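Local coordinates for protein acetaldehyde dehydrogenase (Acetylating) (Geobacillus thermoglucosidasius, PDB 5J78) that probably catalyses, as an acetylating aldehyde dehydrogenase, the reversible NAD-linked conversion of acetaldehyde and coenzyme A to acetyl-CoA, at residues A348-T351 with E356-F359; S311-N316 with I361-P366; A278-E283 with Q384-V389. All coordinates share one frame; numbering follows the deposited sequence.

Contact 1 (A348-T351 with E356-F359); sequences AEET and EYPF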
# COMPACT_ATOMS: atom_id res chain seq x y z
N ALA A 348 3.43 36.99 24.94
CA ALA A 348 2.27 36.53 25.71
C ALA A 348 2.71 35.70 26.89
O ALA A 348 3.29 34.61 26.73
CB ALA A 348 1.32 35.72 24.84
N GLU A 349 2.41 36.20 28.08
CA GLU A 349 2.73 35.51 29.32
C GLU A 349 1.89 34.25 29.37
O GLU A 349 0.71 34.27 29.05
CB GLU A 349 2.48 36.41 30.52
CG GLU A 349 2.98 35.85 31.83
CD GLU A 349 3.05 36.91 32.92
OE1 GLU A 349 3.26 38.10 32.59
OE2 GLU A 349 2.90 36.55 34.11
N GLU A 350 2.52 33.14 29.74
CA GLU A 350 1.86 31.84 29.66
C GLU A 350 2.33 30.98 30.80
O GLU A 350 3.41 31.23 31.35
CB GLU A 350 2.16 31.19 28.30
CG GLU A 350 1.13 30.17 27.82
CD GLU A 350 -0.22 30.79 27.42
OE1 GLU A 350 -0.39 32.03 27.54
OE2 GLU A 350 -1.10 30.02 26.98
N THR A 351 1.52 29.99 31.17
CA THR A 351 1.90 29.03 32.21
C THR A 351 1.76 27.57 31.76
O THR A 351 2.44 26.70 32.30
CB THR A 351 1.06 29.23 33.50
OG1 THR A 351 -0.32 28.95 33.22
CG2 THR A 351 1.20 30.66 34.01
N GLU A 356 -2.75 22.16 22.66
CA GLU A 356 -4.03 22.85 22.78
C GLU A 356 -3.86 24.23 23.40
O GLU A 356 -4.83 24.93 23.62
CB GLU A 356 -5.01 22.01 23.61
CG GLU A 356 -4.74 21.95 25.13
CD GLU A 356 -3.62 20.99 25.54
OE1 GLU A 356 -2.68 20.75 24.74
OE2 GLU A 356 -3.68 20.47 26.67
N TYR A 357 -2.61 24.57 23.71
CA TYR A 357 -2.23 25.89 24.20
C TYR A 357 -1.40 26.57 23.11
O TYR A 357 -0.17 26.47 23.10
CB TYR A 357 -1.45 25.79 25.49
CG TYR A 357 -2.29 25.25 26.62
CD1 TYR A 357 -3.06 26.10 27.40
CD2 TYR A 357 -2.33 23.89 26.90
CE1 TYR A 357 -3.84 25.62 28.43
CE2 TYR A 357 -3.12 23.40 27.94
CZ TYR A 357 -3.86 24.27 28.70
OH TYR A 357 -4.64 23.80 29.73
N PRO A 358 -2.08 27.24 22.17
CA PRO A 358 -1.44 27.71 20.94
C PRO A 358 -0.20 28.57 21.13
O PRO A 358 0.60 28.67 20.20
CB PRO A 358 -2.55 28.51 20.26
CG PRO A 358 -3.81 27.90 20.78
CD PRO A 358 -3.52 27.55 22.19
N PHE A 359 -0.02 29.17 22.30
CA PHE A 359 1.17 29.99 22.49
C PHE A 359 2.38 29.13 22.84
O PHE A 359 3.52 29.58 22.74
CB PHE A 359 0.92 31.05 23.56
CG PHE A 359 0.15 32.25 23.06
CD1 PHE A 359 0.80 33.25 22.37
CD2 PHE A 359 -1.21 32.36 23.26
CE1 PHE A 359 0.09 34.37 21.89
CE2 PHE A 359 -1.91 33.46 22.79
CZ PHE A 359 -1.25 34.46 22.09
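A348 lays its methyl over one face of the F359 ring, where the parallel sheet of the aldehyde dehydrogenase catalytic domain passes from strand 345-349 into the loop leading back to strand 367-373. CB stands 3.8 Å from the ring centroid and 26° off the normal, a CH-pi contact displaced toward the rim, with F359 CD1 and CE1 nearest. In F359, CG lies anti to the carbonyl carbon (chi1 -80°), a setting that brings the ring against the strand; V309, A310 and I313 of helix 303-313 also pack on it. Replacing this ring by an alanine side chain would probably leave the A348 methyl without its partner and open a gap between helix 303-313 and the strand.

E350 reaches the same phenylalanine with its carboxylate. Its chain bends at chi2 and crosses that of F359 at about a right angle, with the carboxylate plane 47° from the ring plane. The carboxylate touches the root of the side chain: E350 CD is 4.0 Å from F359 CB. It also approaches the other aromatic residue of the loop, Y357, with E350 OE2 obliquely placed 4.4 Å from Y357 CD1.

Contact 2 (S311-N316 with I361-P366); sequences SIIMVN and IEKLSP
I361 and K363, the two residues of the loop that meet I313, carry the flat groups here, their own peptide carbonyls. K363 NZ comes almost straight at the outer end of I361 O, 2.9 Å away with a C=O...N angle of 171°. S365 OG instead meets K363 O from above the carbonyl plane, standing 64° out of it, at 3.0 Å. Both bonds brace 361-366, the irregular loop before strand 367-373 in the α/β catalytic domain of the aldehyde dehydrogenase fold. The ammonium group also bonds F359 O and Q277 O, and this trio of backbone oxygens satisfies a lysine that is buried; it probably fixes the course of the loop as well. Between I361 and K363 in sequence, E362 sends its CB away from the 311-316 segment.

Across the contact the packing is purely apolar and joins this loop to the end of helix 303-313 and the short strand that follows. I313 meets two residues with different branches: its CG2 is 4.3 Å from I361 CD1, and its CD1 is 4.4 Å from the aliphatic K363 CD. M314 points its CB to one side, but chi1 (52°), which sets CG between the backbone N and the carbonyl carbon, and an extended chi2 carry SD toward the isoleucine, and the bend at chi3 places CE. The two side chains meet obliquely, end against end: I361 CD1 rests 3.8 Å from M314 CE and 4.0 Å from M314 SD.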
# COMPACT_ATOMS: atom_id res chain seq x y z
N SER A 311 -6.58 32.55 18.68
CA SER A 311 -7.63 32.01 17.81
C SER A 311 -7.17 31.83 16.38
O SER A 311 -7.74 31.04 15.64
CB SER A 311 -8.85 32.92 17.85
OG SER A 311 -9.23 33.16 19.19
N ILE A 312 -6.15 32.60 15.99
CA ILE A 312 -5.64 32.51 14.63
C ILE A 312 -4.25 31.87 14.56
O ILE A 312 -3.68 31.78 13.48
CB ILE A 312 -5.60 33.91 13.98
CG1 ILE A 312 -4.61 34.84 14.69
CG2 ILE A 312 -6.99 34.53 13.97
CD1 ILE A 312 -4.12 35.96 13.81
N ILE A 313 -3.71 31.44 15.70
CA ILE A 313 -2.41 30.78 15.71
C ILE A 313 -2.53 29.36 15.15
O ILE A 313 -1.65 28.92 14.42
CB ILE A 313 -1.79 30.76 17.11
CG1 ILE A 313 -1.17 32.12 17.40
CG2 ILE A 313 -0.69 29.68 17.23
CD1 ILE A 313 -0.62 32.27 18.78
N MET A 314 -3.60 28.65 15.49
CA MET A 314 -3.86 27.38 14.80
C MET A 314 -5.31 27.26 14.31
O MET A 314 -6.25 27.78 14.91
CB MET A 314 -3.47 26.19 15.69
CG MET A 314 -4.03 26.13 17.09
SD MET A 314 -2.93 25.17 18.20
CE MET A 314 -2.47 23.80 17.14
N VAL A 315 -5.43 26.61 13.15
CA VAL A 315 -6.70 26.23 12.57
C VAL A 315 -6.67 24.72 12.38
O VAL A 315 -5.63 24.16 11.99
CB VAL A 315 -6.98 26.96 11.23
CG1 VAL A 315 -6.92 28.47 11.44
CG2 VAL A 315 -5.99 26.53 10.17
N ASN A 316 -7.80 24.07 12.63
CA ASN A 316 -7.81 22.67 13.04
C ASN A 316 -6.96 22.59 14.30
O ASN A 316 -7.08 23.45 15.19
CB ASN A 316 -7.27 21.73 11.95
CG ASN A 316 -8.05 21.84 10.65
OD1 ASN A 316 -9.22 22.22 10.65
ND2 ASN A 316 -7.41 21.49 9.54
N ILE A 361 3.14 26.21 21.27
CA ILE A 361 3.63 25.49 20.09
C ILE A 361 4.58 26.34 19.25
O ILE A 361 4.83 27.53 19.57
CB ILE A 361 2.46 24.97 19.20
CG1 ILE A 361 1.73 26.11 18.45
CG2 ILE A 361 1.47 24.19 20.04
CD1 ILE A 361 0.89 25.63 17.26
N GLU A 362 5.10 25.73 18.18
CA GLU A 362 6.01 26.39 17.26
C GLU A 362 5.17 27.33 16.41
O GLU A 362 4.23 26.90 15.74
CB GLU A 362 6.78 25.39 16.38
CG GLU A 362 7.91 26.05 15.60
CD GLU A 362 8.51 25.22 14.47
OE1 GLU A 362 7.93 24.17 14.10
OE2 GLU A 362 9.58 25.63 13.97
N LYS A 363 5.52 28.61 16.40
CA LYS A 363 4.64 29.62 15.80
C LYS A 363 5.16 30.18 14.47
O LYS A 363 4.39 30.78 13.72
CB LYS A 363 4.41 30.75 16.82
CG LYS A 363 3.65 30.24 18.05
CD LYS A 363 3.67 31.21 19.24
CE LYS A 363 5.02 31.30 19.90
NZ LYS A 363 5.35 30.11 20.73
N LEU A 364 6.45 29.97 14.20
CA LEU A 364 7.07 30.38 12.94
C LEU A 364 6.64 31.80 12.55
O LEU A 364 6.28 32.08 11.41
CB LEU A 364 6.73 29.40 11.82
CG LEU A 364 7.50 28.06 11.81
CD1 LEU A 364 6.97 27.13 10.72
CD2 LEU A 364 8.99 28.26 11.63
N SER A 365 6.67 32.69 13.53
CA SER A 365 6.23 34.07 13.33
C SER A 365 6.67 34.89 14.55
O SER A 365 7.13 34.31 15.55
CB SER A 365 4.72 34.14 13.13
OG SER A 365 4.04 33.67 14.29
N PRO A 366 6.56 36.22 14.48
CA PRO A 366 7.10 37.05 15.55
C PRO A 366 6.16 37.08 16.76
O PRO A 366 5.70 38.14 17.20
CB PRO A 366 7.26 38.42 14.89
CG PRO A 366 7.02 38.21 13.45
CD PRO A 366 6.15 37.03 13.32

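Contact 3 (A278-E283 with Q384-V389); sequences ALLVDE and QKLLEV
A278 and L280, two positions apart on the same face of strand 276-282, both meet L386 of helix 376-388. The strand is an inner member of the parallel sheet in the α/β catalytic domain, and the helix belongs to the beta-alpha-beta crossover from strand 367-373 to strand 395-399, which carries the chain past strands 276-282 and 244-248. A278 comes first, its CB 4.1 Å from L386 CD1. L279 then points away from the helix, packing on L368 and V246 of the two flanking strands. L280 faces the helix again and makes the closer approach, its CD2 3.7 Å from the same L386 CD1. The two leucines run past each other in opposite directions; in L386, CG anti to the carbonyl carbon (chi1 -69°) sends this one methyl to both strand residues. Farther along, V281 packs on F370, and D282 is buried with its carboxylate satisfied: OD1 bonds the hydroxyl of Y247 and OD2 the backbone N of E250.

L386 also rests on P245, and its carbonyl, near the helix C terminus, accepts bonds from V389 N and from the side-chain amide of N243. On the helix flank, Q384 NE2 donates to E388 OE2 over 3.0 Å with an N-H...O angle of 158°, meeting that oxygen from above the carboxylate plane.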
# COMPACT_ATOMS: atom_id res chain seq x y z
N ALA A 278 9.70 30.34 22.99
CA ALA A 278 9.26 30.57 24.36
C ALA A 278 10.46 31.01 25.18
O ALA A 278 11.55 30.46 25.02
CB ALA A 278 8.63 29.32 24.96
N LEU A 279 10.27 32.03 26.00
CA LEU A 279 11.30 32.43 26.94
C LEU A 279 10.92 31.91 28.31
O LEU A 279 9.76 31.94 28.69
CB LEU A 279 11.46 33.95 26.99
CG LEU A 279 11.81 34.66 25.69
CD1 LEU A 279 11.98 36.15 26.01
CD2 LEU A 279 13.07 34.09 25.07
N LEU A 280 11.92 31.40 29.03
CA LEU A 280 11.77 30.95 30.41
C LEU A 280 12.61 31.90 31.25
O LEU A 280 13.82 31.99 31.03
CB LEU A 280 12.23 29.50 30.57
CG LEU A 280 11.94 28.57 29.39
CD1 LEU A 280 12.58 27.23 29.66
CD2 LEU A 280 10.44 28.40 29.14
N VAL A 281 11.99 32.63 32.17
CA VAL A 281 12.69 33.73 32.85
C VAL A 281 12.65 33.61 34.37
O VAL A 281 11.60 33.37 34.97
CB VAL A 281 12.10 35.09 32.40
CG1 VAL A 281 12.85 36.25 33.04
CG2 VAL A 281 12.16 35.20 30.90
N ASP A 282 13.82 33.78 34.98
CA ASP A 282 13.95 33.72 36.43
C ASP A 282 13.09 34.84 37.01
O ASP A 282 13.14 35.97 36.54
CB ASP A 282 15.42 33.88 36.87
CG ASP A 282 16.16 32.55 37.00
OD1 ASP A 282 15.52 31.48 36.98
OD2 ASP A 282 17.40 32.60 37.14
N GLU A 283 12.29 34.51 38.01
CA GLU A 283 11.37 35.45 38.60
C GLU A 283 12.13 36.67 39.08
O GLU A 283 11.69 37.80 38.88
CB GLU A 283 10.60 34.81 39.74
CG GLU A 283 9.29 35.51 40.05
CD GLU A 283 8.57 34.90 41.23
OE1 GLU A 283 9.24 34.29 42.09
OE2 GLU A 283 7.32 35.02 41.30
N GLN A 384 11.85 20.91 28.80
CA GLN A 384 11.64 19.52 28.38
C GLN A 384 10.23 19.36 27.82
O GLN A 384 10.05 18.76 26.75
CB GLN A 384 11.89 18.56 29.56
CG GLN A 384 11.60 17.11 29.26
CD GLN A 384 12.52 16.55 28.20
OE1 GLN A 384 13.65 17.02 28.01
NE2 GLN A 384 12.04 15.54 27.49
N LYS A 385 9.24 19.95 28.49
CA LYS A 385 7.85 19.89 28.02
C LYS A 385 7.59 20.61 26.69
O LYS A 385 6.80 20.15 25.86
CB LYS A 385 6.92 20.49 29.08
CG LYS A 385 6.68 19.62 30.31
CD LYS A 385 5.37 20.04 30.99
CE LYS A 385 5.17 19.39 32.35
NZ LYS A 385 6.05 20.01 33.39
N LEU A 386 8.22 21.77 26.51
CA LEU A 386 8.12 22.51 25.26
C LEU A 386 8.73 21.72 24.08
O LEU A 386 8.15 21.68 23.00
CB LEU A 386 8.78 23.87 25.43
CG LEU A 386 7.97 24.76 26.39
CD1 LEU A 386 8.80 25.82 27.07
CD2 LEU A 386 6.81 25.39 25.66
N LEU A 387 9.88 21.09 24.30
CA LEU A 387 10.51 20.29 23.25
C LEU A 387 9.60 19.15 22.84
O LEU A 387 9.49 18.83 21.66
CB LEU A 387 11.86 19.78 23.71
CG LEU A 387 12.90 20.88 23.86
CD1 LEU A 387 14.11 20.31 24.53
CD2 LEU A 387 13.26 21.54 22.52
N GLU A 388 8.91 18.56 23.81
CA GLU A 388 7.99 17.47 23.52
C GLU A 388 6.80 17.92 22.68
O GLU A 388 6.18 17.10 22.01
CB GLU A 388 7.55 16.83 24.83
CG GLU A 388 8.73 16.13 25.49
CD GLU A 388 8.46 15.59 26.88
OE1 GLU A 388 7.52 16.07 27.56
OE2 GLU A 388 9.21 14.67 27.30
N VAL A 389 6.48 19.21 22.68
CA VAL A 389 5.47 19.73 21.74
C VAL A 389 6.11 20.12 20.38
O VAL A 389 6.01 21.26 19.94
CB VAL A 389 4.72 20.99 22.31
CG1 VAL A 389 3.47 21.28 21.50
CG2 VAL A 389 4.32 20.77 23.75

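Following the chain from its N terminus, strand 276-282 opens the widest loop, which contact 3 closes a hundred residues later at helix 376-388. Within it, helix 303-313 and its short following strand begin a second loop, closed by contact 2 at 361-366. Innermost is contact 1, a short turn back from the end of strand 345-349. The three are nested and none cross. F359 and P358 of contact 1 pack on I313 of contact 2, the centres of contacts 1 and 2 lying about 11 Å apart, and I361 of contact 2 touches V389 of contact 3. Together they tie one region of the parallel sheet, with helices 303-313 and 376-388, to the loop before strand 367-373.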